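Side-chain contacts in iron-sulfur cluster assembly protein CyaY (Psychromonas ingrahamii, PDB 4HS5), which is probably involved in iron-sulfur cluster assembly, perhaps as a regulator of that process, and belongs to the iron-binding frataxin family: residues Leu37-Glu40 against Lys46-Ile49; Ala61-Gly66 against Phe94-Glu99; Asn65-Asp70 against Leu86-Ala91; Asn73-Asp78 against Gly82-Thr87. All blocks are in the same frame, centred on the assembly; numbering follows the deposited sequence.

Contact 1: Leu37-Glu40 against Lys46-Ile49; sequences LTLE and KLII
Leu37-Glu40 and Lys46-Ile49 run antiparallel as the two arms of a beta hairpin, 4.7 Å apart at the axes, with Leu37-Ile49 and Leu39-Leu47 as hydrogen-bonded pairs and Thr38-Ile48 and Glu40-Lys46 as non-hydrogen-bonded pairs. Four backbone bonds join the arms; the straightest, Leu39 N to Leu47 O, is 2.9 Å long. On the face of Leu37, Leu39, Leu47 and Ile49 the side chains are apolar. Leu37 and Ile49 lie alongside each other and point the same way, their CB atoms 4.1 Å apart. Ile49 CG1 stands beside its own backbone N (chi1 -64°), and from there CD1 reaches both Leu37 CD2 and Leu39 CD1, the latter at 4.2 Å. The face of Thr38, Glu40, Lys46 and Ile48 is more open to solvent. Here the extended Lys46 chain slants across its neighbours: CD passes Thr38 CG2 at 4.1 Å, and CE comes within 3.6 Å of Glu40 OE1. Glu40 OE1 and Lys46 NZ remain 4.4 Å apart, too far for a salt bridge, although their charges probably attract weakly. Strands 28-33 and 57-61 flank the hairpin in the sheet; helix 3-24 packs on Leu37 and Ile49 through Tyr14, while helix 85-97 covers Leu47 through Leu89, Ala92 and Ile93.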
# COMPACT_ATOMS: atom_id res chain seq x y z
N LEU A 37 5.70 -4.37 -4.24
CA LEU A 37 5.40 -5.02 -2.98
C LEU A 37 4.10 -5.77 -3.16
O LEU A 37 3.05 -5.17 -3.37
CB LEU A 37 5.29 -3.99 -1.85
CG LEU A 37 4.85 -4.48 -0.46
CD1 LEU A 37 5.87 -5.47 0.10
CD2 LEU A 37 4.64 -3.33 0.50
N THR A 38 4.17 -7.10 -3.10
CA THR A 38 3.00 -7.93 -3.30
C THR A 38 2.51 -8.49 -1.98
O THR A 38 3.28 -9.04 -1.20
CB THR A 38 3.31 -9.08 -4.26
OG1 THR A 38 3.68 -8.53 -5.53
CG2 THR A 38 2.10 -9.98 -4.44
N LEU A 39 1.21 -8.33 -1.73
CA LEU A 39 0.60 -8.90 -0.54
C LEU A 39 -0.25 -10.08 -0.99
O LEU A 39 -1.05 -9.94 -1.92
CB LEU A 39 -0.28 -7.86 0.14
CG LEU A 39 0.37 -6.51 0.46
CD1 LEU A 39 -0.58 -5.63 1.24
CD2 LEU A 39 1.65 -6.73 1.24
N GLU A 40 -0.09 -11.22 -0.35
CA GLU A 40 -0.95 -12.36 -0.66
C GLU A 40 -1.71 -12.86 0.56
O GLU A 40 -1.17 -12.94 1.66
CB GLU A 40 -0.17 -13.51 -1.31
CG GLU A 40 -1.05 -14.72 -1.65
CD GLU A 40 -0.42 -15.67 -2.63
OE1 GLU A 40 0.69 -15.38 -3.14
OE2 GLU A 40 -1.04 -16.72 -2.92
N LYS A 46 -4.46 -11.38 -4.20
CA LYS A 46 -3.31 -10.52 -3.95
C LYS A 46 -3.65 -9.05 -4.04
O LYS A 46 -4.68 -8.66 -4.58
CB LYS A 46 -2.21 -10.81 -4.98
CG LYS A 46 -1.67 -12.23 -5.00
CD LYS A 46 -0.70 -12.39 -6.15
CE LYS A 46 -0.15 -13.80 -6.24
NZ LYS A 46 0.88 -13.92 -7.32
N LEU A 47 -2.76 -8.22 -3.50
CA LEU A 47 -2.76 -6.78 -3.76
C LEU A 47 -1.36 -6.46 -4.24
O LEU A 47 -0.39 -6.98 -3.71
CB LEU A 47 -3.06 -5.98 -2.49
CG LEU A 47 -4.46 -6.17 -1.89
CD1 LEU A 47 -4.63 -5.43 -0.58
CD2 LEU A 47 -5.50 -5.70 -2.88
N ILE A 48 -1.25 -5.61 -5.25
CA ILE A 48 0.06 -5.29 -5.79
C ILE A 48 0.33 -3.82 -5.60
O ILE A 48 -0.44 -2.98 -6.06
CB ILE A 48 0.15 -5.61 -7.29
CG1 ILE A 48 -0.23 -7.07 -7.54
CG2 ILE A 48 1.57 -5.35 -7.79
CD1 ILE A 48 -0.51 -7.36 -9.01
N ILE A 49 1.42 -3.50 -4.93
CA ILE A 49 1.81 -2.12 -4.68
C ILE A 49 3.07 -1.83 -5.50
O ILE A 49 3.96 -2.67 -5.60
CB ILE A 49 2.04 -1.88 -3.18
CG1 ILE A 49 0.73 -2.07 -2.44
CG2 ILE A 49 2.59 -0.48 -2.92
CD1 ILE A 49 0.90 -2.35 -0.98

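Contact 2: Ala61-Gly66 against Phe94-Glu99; sequences ATLENG and FKQSKE
Ala61-Gly66 is the turn between strands 57-61 and 66-72, and it meets the last turn of helix 85-97 within Phe94-Glu99; the nearest CA atoms, those of Leu63 and Gln96, are 7.9 Å apart. The turn is closed by a backbone bond of 2.9 Å from Thr62 N to Asn65 O. The Thr62 hydroxyl turns back over the turn; at a chi1 of 63° OG1 lies between the backbone N and the carbonyl carbon. There it accepts from two backbone N-H groups, a long 3.3 Å bond from Glu64 N, which makes an ST turn, and a straighter one of 3.1 Å from Asn65 N, which extends it to an ST motif. Across the contact the main partner is Gln96. Its chain, extended beyond CG, carries the terminal amide to Leu63, whose isobutyl group crosses it at a slant. Leu63 CG lies 3.5 Å from Gln96 CD, and Leu63 CD1 is 3.6 Å from the same carbon, with Gln96 CG also close to this methyl. The aliphatic part of Thr62 borders the amide too, and its CG2 comes within 4.3 Å of Lys95 NZ. Thr45 touches both Leu63 and Gln96, and Leu47 of the adjoining strand touches Gln96 and Thr62. At the helix end Lys98 leaves helical geometry with positive phi, after its N has bonded to Phe94 O. The chemistry thus has two layers: a threonine that bonds the turn's own N-H groups, and the Gln96 amide, which lies along Leu63 CG and CD1 and beside the Leu63 backbone.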
# COMPACT_ATOMS: atom_id res chain seq x y z
N ALA A 61 -2.90 -1.96 -6.86
CA ALA A 61 -3.83 -2.75 -7.64
C ALA A 61 -4.63 -3.63 -6.70
O ALA A 61 -4.06 -4.45 -5.99
CB ALA A 61 -3.08 -3.58 -8.63
N THR A 62 -5.94 -3.43 -6.70
CA THR A 62 -6.86 -4.34 -6.04
C THR A 62 -7.32 -5.35 -7.08
O THR A 62 -6.84 -5.34 -8.21
CB THR A 62 -8.08 -3.62 -5.45
OG1 THR A 62 -8.84 -3.01 -6.50
CG2 THR A 62 -7.64 -2.55 -4.45
N LEU A 63 -8.26 -6.22 -6.71
CA LEU A 63 -8.82 -7.17 -7.66
C LEU A 63 -9.54 -6.46 -8.80
O LEU A 63 -9.60 -6.97 -9.92
CB LEU A 63 -9.79 -8.11 -6.96
CG LEU A 63 -9.08 -9.20 -6.17
CD1 LEU A 63 -10.06 -10.01 -5.36
CD2 LEU A 63 -8.32 -10.08 -7.13
N GLU A 64 -10.06 -5.27 -8.52
CA GLU A 64 -10.92 -4.56 -9.45
C GLU A 64 -10.18 -3.49 -10.24
O GLU A 64 -10.30 -3.40 -11.46
CB GLU A 64 -12.07 -3.89 -8.69
CG GLU A 64 -12.72 -4.77 -7.63
CD GLU A 64 -13.81 -5.67 -8.18
OE1 GLU A 64 -14.04 -5.67 -9.41
OE2 GLU A 64 -14.45 -6.38 -7.38
N ASN A 65 -9.40 -2.67 -9.53
CA ASN A 65 -8.90 -1.44 -10.12
C ASN A 65 -7.48 -1.09 -9.72
O ASN A 65 -6.94 -1.59 -8.74
CB ASN A 65 -9.81 -0.27 -9.72
CG ASN A 65 -11.18 -0.36 -10.35
OD1 ASN A 65 -12.19 -0.49 -9.67
ND2 ASN A 65 -11.22 -0.28 -11.67
N GLY A 66 -6.89 -0.20 -10.51
CA GLY A 66 -5.62 0.41 -10.16
C GLY A 66 -5.90 1.74 -9.49
O GLY A 66 -6.86 2.44 -9.83
N PHE A 94 -9.66 -6.21 4.03
CA PHE A 94 -10.87 -6.77 4.61
C PHE A 94 -11.86 -7.21 3.53
O PHE A 94 -12.53 -8.23 3.67
CB PHE A 94 -11.55 -5.78 5.56
CG PHE A 94 -12.74 -6.37 6.27
CD1 PHE A 94 -12.56 -7.21 7.34
CD2 PHE A 94 -14.02 -6.11 5.82
CE1 PHE A 94 -13.65 -7.79 7.99
CE2 PHE A 94 -15.12 -6.68 6.45
CZ PHE A 94 -14.93 -7.52 7.54
N LYS A 95 -11.98 -6.41 2.48
CA LYS A 95 -12.98 -6.66 1.44
C LYS A 95 -12.62 -7.85 0.57
O LYS A 95 -13.51 -8.52 0.04
CB LYS A 95 -13.20 -5.38 0.62
CG LYS A 95 -13.60 -5.55 -0.83
CD LYS A 95 -13.54 -4.19 -1.53
CE LYS A 95 -12.16 -3.54 -1.39
NZ LYS A 95 -11.24 -3.83 -2.54
N GLN A 96 -11.33 -8.15 0.45
CA GLN A 96 -10.88 -9.31 -0.33
C GLN A 96 -10.71 -10.57 0.50
O GLN A 96 -10.77 -11.68 -0.04
CB GLN A 96 -9.54 -9.02 -1.01
CG GLN A 96 -9.62 -8.05 -2.15
CD GLN A 96 -8.35 -8.01 -2.96
OE1 GLN A 96 -7.48 -8.87 -2.84
NE2 GLN A 96 -8.25 -7.00 -3.82
N SER A 97 -10.51 -10.40 1.80
CA SER A 97 -10.06 -11.52 2.63
C SER A 97 -10.64 -11.57 4.05
O SER A 97 -10.38 -12.52 4.80
CB SER A 97 -8.54 -11.50 2.70
OG SER A 97 -8.11 -10.39 3.47
N LYS A 98 -11.40 -10.55 4.43
CA LYS A 98 -12.06 -10.50 5.75
C LYS A 98 -11.16 -10.51 6.99
O LYS A 98 -11.63 -10.80 8.09
CB LYS A 98 -13.16 -11.57 5.86
CG LYS A 98 -14.21 -11.48 4.76
CD LYS A 98 -14.81 -10.09 4.67
CE LYS A 98 -15.45 -9.87 3.30
NZ LYS A 98 -15.92 -8.47 3.13
N GLU A 99 -9.89 -10.16 6.85
CA GLU A 99 -9.08 -9.97 8.04
C GLU A 99 -8.81 -8.49 8.22
O GLU A 99 -8.99 -7.69 7.28
CB GLU A 99 -7.77 -10.75 7.97
CG GLU A 99 -7.33 -11.46 9.24
CD GLU A 99 -6.13 -12.36 8.99
OE1 GLU A 99 -5.53 -12.26 7.90
OE2 GLU A 99 -5.78 -13.16 9.87

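Contact 3: Asn65-Asp70 against Leu86-Ala91; sequences NGHHYD and LTFLSA
In the alpha-beta sandwich of the frataxin fold, helix 85-97 lies across one face of the antiparallel sheet, and Phe88 is the residue through which Leu86-Ala91 meets Asn65-Asp70 of strand 66-72. It touches two alternate strand residues, His67 and Tyr69, whose side chains both leave the strand toward the helix. The Phe88 ring turns its edge to the face of His67, an edge-to-face pair with centroids 4.5 Å apart and planes inclined at 56°, well short of perpendicular. Phe88 CZ stands 3.2 Å above the imidazole plane, displaced toward the rim, so that its nearest atom is His67 NE2 at 3.3 Å; CE2 approaches the same nitrogen at 3.6 Å. A chi1 of -173°, with CG opposite the backbone N, sends the phenyl group out from the helix to this position. The imidazole is held from its other nitrogen, since His67 ND1 is hydrogen-bonded to Asp78 OD2 of the adjoining strand 75-78. This bond probably helps to hold the ring's rotation and to polarise it, while NE2 stays the imidazole atom nearest Phe88 CZ. Leu60 of strand 57-61 packs against both Phe88 and Tyr69, and Phe85, one helical turn before Phe88, meets the Tyr69 ring edge-to-face. The Tyr69 side chain crosses that of Phe88 at about a right angle, bringing its phenolic oxygen OH obliquely to the phenyl ring, 3.3 Å from Phe88 CD2.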
# COMPACT_ATOMS: atom_id res chain seq x y z
N ASN A 65 -9.40 -2.67 -9.53
CA ASN A 65 -8.90 -1.44 -10.12
C ASN A 65 -7.48 -1.09 -9.72
O ASN A 65 -6.94 -1.59 -8.74
CB ASN A 65 -9.81 -0.27 -9.72
CG ASN A 65 -11.18 -0.36 -10.35
OD1 ASN A 65 -12.19 -0.49 -9.67
ND2 ASN A 65 -11.22 -0.28 -11.67
N GLY A 66 -6.89 -0.20 -10.51
CA GLY A 66 -5.62 0.41 -10.16
C GLY A 66 -5.90 1.74 -9.49
O GLY A 66 -6.86 2.44 -9.83
N HIS A 67 -5.05 2.09 -8.54
CA HIS A 67 -5.19 3.34 -7.79
C HIS A 67 -3.85 4.03 -7.72
O HIS A 67 -2.84 3.38 -7.48
CB HIS A 67 -5.69 3.04 -6.37
CG HIS A 67 -7.05 2.43 -6.33
ND1 HIS A 67 -8.20 3.19 -6.32
CD2 HIS A 67 -7.45 1.14 -6.32
CE1 HIS A 67 -9.25 2.39 -6.29
NE2 HIS A 67 -8.82 1.14 -6.30
N HIS A 68 -3.83 5.34 -7.94
CA HIS A 68 -2.58 6.09 -7.98
C HIS A 68 -2.59 7.17 -6.90
O HIS A 68 -3.55 7.92 -6.79
CB HIS A 68 -2.38 6.75 -9.35
CG HIS A 68 -2.28 5.77 -10.48
ND1 HIS A 68 -2.18 6.16 -11.80
CD2 HIS A 68 -2.26 4.42 -10.49
CE1 HIS A 68 -2.11 5.09 -12.57
NE2 HIS A 68 -2.16 4.02 -11.80
N TYR A 69 -1.52 7.24 -6.12
CA TYR A 69 -1.52 8.12 -4.96
C TYR A 69 -0.38 9.12 -5.00
O TYR A 69 0.74 8.77 -5.35
CB TYR A 69 -1.39 7.30 -3.67
CG TYR A 69 -2.48 6.28 -3.48
CD1 TYR A 69 -3.57 6.53 -2.66
CD2 TYR A 69 -2.40 5.05 -4.13
CE1 TYR A 69 -4.56 5.59 -2.50
CE2 TYR A 69 -3.38 4.10 -3.97
CZ TYR A 69 -4.45 4.37 -3.15
OH TYR A 69 -5.43 3.42 -3.02
N ASP A 70 -0.70 10.37 -4.62
CA ASP A 70 0.30 11.42 -4.41
C ASP A 70 0.50 11.65 -2.92
O ASP A 70 -0.40 11.43 -2.12
CB ASP A 70 -0.17 12.74 -5.02
CG ASP A 70 -0.43 12.63 -6.50
OD1 ASP A 70 0.53 12.41 -7.25
OD2 ASP A 70 -1.61 12.80 -6.89
N LEU A 86 -3.65 4.27 3.32
CA LEU A 86 -3.61 3.26 4.37
C LEU A 86 -5.01 2.84 4.82
O LEU A 86 -5.25 1.66 5.09
CB LEU A 86 -2.76 3.74 5.54
CG LEU A 86 -1.29 3.90 5.18
CD1 LEU A 86 -0.57 4.52 6.35
CD2 LEU A 86 -0.69 2.54 4.82
N THR A 87 -5.92 3.82 4.86
CA THR A 87 -7.33 3.58 5.11
C THR A 87 -7.90 2.66 4.04
O THR A 87 -8.58 1.67 4.32
CB THR A 87 -8.11 4.91 5.12
OG1 THR A 87 -7.60 5.75 6.16
CG2 THR A 87 -9.59 4.67 5.36
N PHE A 88 -7.58 2.97 2.79
CA PHE A 88 -8.09 2.19 1.68
C PHE A 88 -7.50 0.78 1.66
O PHE A 88 -8.18 -0.19 1.33
CB PHE A 88 -7.79 2.92 0.37
CG PHE A 88 -8.42 2.29 -0.83
CD1 PHE A 88 -9.75 2.53 -1.15
CD2 PHE A 88 -7.69 1.44 -1.64
CE1 PHE A 88 -10.33 1.94 -2.25
CE2 PHE A 88 -8.26 0.84 -2.75
CZ PHE A 88 -9.59 1.10 -3.05
N LEU A 89 -6.22 0.66 2.02
CA LEU A 89 -5.54 -0.62 2.03
C LEU A 89 -6.15 -1.54 3.07
O LEU A 89 -6.41 -2.71 2.79
CB LEU A 89 -4.04 -0.41 2.31
CG LEU A 89 -3.21 -1.68 2.25
CD1 LEU A 89 -3.35 -2.30 0.88
CD2 LEU A 89 -1.75 -1.37 2.54
N SER A 90 -6.44 -1.01 4.26
CA SER A 90 -7.14 -1.80 5.28
C SER A 90 -8.48 -2.30 4.78
O SER A 90 -8.84 -3.46 5.00
CB SER A 90 -7.38 -0.96 6.53
OG SER A 90 -6.17 -0.64 7.17
N ALA A 91 -9.23 -1.42 4.10
CA ALA A 91 -10.55 -1.78 3.59
C ALA A 91 -10.41 -2.86 2.53
O ALA A 91 -11.19 -3.81 2.50
CB ALA A 91 -11.26 -0.57 3.04

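Contact 4: Asn73-Asp78 against Gly82-Thr87; sequences NGKWID and GDEFLT
Glu84 lies across two side chains of strand 75-78, crossing both Lys75 and Ile77 at about a right angle. Lys75 CD rests 3.8 Å from Glu84 CG, and Ile77 CD1 reaches Glu84 CB at 4.0 Å. A bend at chi2 (-88°) then curls the carboxylate back over the start of the helix, where Glu84 is the N-cap. Its OE1 is gripped twice by Thr87, by N on the syn side, tilted out of the carboxylate plane, and by OG1 at 2.6 Å; OE2 takes Leu86 N from above that plane. OE2 also accepts from a water that in turn receives Trp76 N, linking cap to strand. Beside it, Trp76 and Phe85 meet through their CB atoms, 3.6 Å apart, while both rings lead away from the contact. The backbones join at Phe85 N to Trp76 O and at Asp78 N to Asp83 O, both 2.8 Å, and the turn is closed by Gly82 N to Asp78 O. Asp78 OD1 accepts from Arg80 N and Ser81 N within that turn. A short turn, residues 79-84, carries the chain from the edge strand 75-78 into helix 85-97, with Trp76 packed on Phe6 of helix 3-24 and Tyr71 of strand 66-72, and Phe85 on Ile17 of helix 3-24.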
# COMPACT_ATOMS: atom_id res chain seq x y z
N ASN A 73 -0.64 16.15 2.62
CA ASN A 73 -1.05 16.13 4.02
C ASN A 73 -0.33 15.07 4.83
O ASN A 73 -0.88 14.51 5.76
CB ASN A 73 -2.57 15.94 4.17
CG ASN A 73 -3.33 17.21 3.91
OD1 ASN A 73 -2.73 18.28 3.83
ND2 ASN A 73 -4.64 17.11 3.79
N GLY A 74 0.91 14.79 4.44
CA GLY A 74 1.71 13.82 5.17
C GLY A 74 1.15 12.43 5.02
O GLY A 74 1.43 11.54 5.83
N LYS A 75 0.36 12.23 3.97
CA LYS A 75 -0.20 10.92 3.65
C LYS A 75 -0.26 10.71 2.14
O LYS A 75 0.02 11.61 1.36
CB LYS A 75 -1.59 10.77 4.26
CG LYS A 75 -2.54 11.88 3.90
CD LYS A 75 -3.66 12.02 4.92
CE LYS A 75 -3.17 11.70 6.32
NZ LYS A 75 -4.11 12.14 7.38
N TRP A 76 -0.64 9.51 1.73
CA TRP A 76 -0.76 9.20 0.32
C TRP A 76 -2.23 9.23 -0.07
O TRP A 76 -3.04 8.53 0.52
CB TRP A 76 -0.13 7.83 0.05
CG TRP A 76 1.36 7.87 0.28
CD1 TRP A 76 2.02 7.58 1.44
CD2 TRP A 76 2.35 8.24 -0.68
NE1 TRP A 76 3.38 7.75 1.25
CE2 TRP A 76 3.60 8.15 -0.04
CE3 TRP A 76 2.30 8.63 -2.02
CZ2 TRP A 76 4.80 8.45 -0.70
CZ3 TRP A 76 3.49 8.92 -2.67
CH2 TRP A 76 4.72 8.83 -2.01
N ILE A 77 -2.54 10.06 -1.06
CA ILE A 77 -3.91 10.39 -1.43
C ILE A 77 -4.20 10.01 -2.88
O ILE A 77 -3.45 10.37 -3.77
CB ILE A 77 -4.15 11.92 -1.26
CG1 ILE A 77 -3.91 12.33 0.19
CG2 ILE A 77 -5.55 12.30 -1.71
CD1 ILE A 77 -4.85 11.68 1.16
N ASP A 78 -5.29 9.29 -3.09
CA ASP A 78 -5.71 8.81 -4.41
C ASP A 78 -6.02 9.99 -5.31
O ASP A 78 -6.84 10.85 -4.95
CB ASP A 78 -6.94 7.91 -4.22
CG ASP A 78 -7.34 7.16 -5.49
OD1 ASP A 78 -7.69 7.81 -6.49
OD2 ASP A 78 -7.35 5.91 -5.45
N GLY A 82 -9.50 10.74 -3.95
CA GLY A 82 -9.12 11.44 -2.75
C GLY A 82 -8.96 10.54 -1.53
O GLY A 82 -8.59 11.02 -0.46
N ASP A 83 -9.23 9.25 -1.69
CA ASP A 83 -9.13 8.33 -0.56
C ASP A 83 -7.68 8.22 -0.09
O ASP A 83 -6.74 8.28 -0.89
CB ASP A 83 -9.66 6.95 -0.91
CG ASP A 83 -11.18 6.91 -0.99
OD1 ASP A 83 -11.83 7.87 -0.53
OD2 ASP A 83 -11.71 5.90 -1.52
N GLU A 84 -7.51 8.05 1.22
CA GLU A 84 -6.18 7.94 1.76
C GLU A 84 -5.72 6.47 1.68
O GLU A 84 -6.50 5.55 1.91
CB GLU A 84 -6.17 8.47 3.20
CG GLU A 84 -4.81 8.53 3.84
CD GLU A 84 -4.46 7.25 4.52
OE1 GLU A 84 -5.39 6.54 4.95
OE2 GLU A 84 -3.26 6.96 4.62
N PHE A 85 -4.46 6.29 1.31
CA PHE A 85 -3.91 4.98 1.00
C PHE A 85 -4.07 3.94 2.10
O PHE A 85 -4.52 2.82 1.85
CB PHE A 85 -2.42 5.13 0.66
CG PHE A 85 -1.73 3.85 0.30
CD1 PHE A 85 -1.64 3.44 -1.02
CD2 PHE A 85 -1.15 3.06 1.28
CE1 PHE A 85 -0.99 2.25 -1.36
CE2 PHE A 85 -0.51 1.87 0.95
CZ PHE A 85 -0.44 1.47 -0.36
N LEU A 86 -3.65 4.27 3.32
CA LEU A 86 -3.61 3.26 4.37
C LEU A 86 -5.01 2.84 4.82
O LEU A 86 -5.25 1.66 5.09
CB LEU A 86 -2.76 3.74 5.54
CG LEU A 86 -1.29 3.90 5.18
CD1 LEU A 86 -0.57 4.52 6.35
CD2 LEU A 86 -0.69 2.54 4.82
N THR A 87 -5.92 3.82 4.86
CA THR A 87 -7.33 3.58 5.11
C THR A 87 -7.90 2.66 4.04
O THR A 87 -8.58 1.67 4.32
CB THR A 87 -8.11 4.91 5.12
OG1 THR A 87 -7.60 5.75 6.16
CG2 THR A 87 -9.59 4.67 5.36
O HOH W 1 -0.89 7.36 3.54

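All four contacts belong to one frataxin-like domain. Contact 1 comes first along the chain and closes before the others open; contacts 2 and 3 start from the shared Asn65-Gly66, and contacts 3 and 4 end on the shared Leu86-Thr87. Helix 85-97 takes part in contacts 2, 3 and 4, and also reaches contact 1, where Leu89 touches Leu47. Centres of contacts 3 and 4 are about 7 Å apart, joined by the His67-Asp78 bond, whereas those of contacts 1 and 4 lie about 18 Å apart on opposite sides of the chain's centre. The helix thus spans the sheet from strand 46-52, third in order, to the edge strand 75-78.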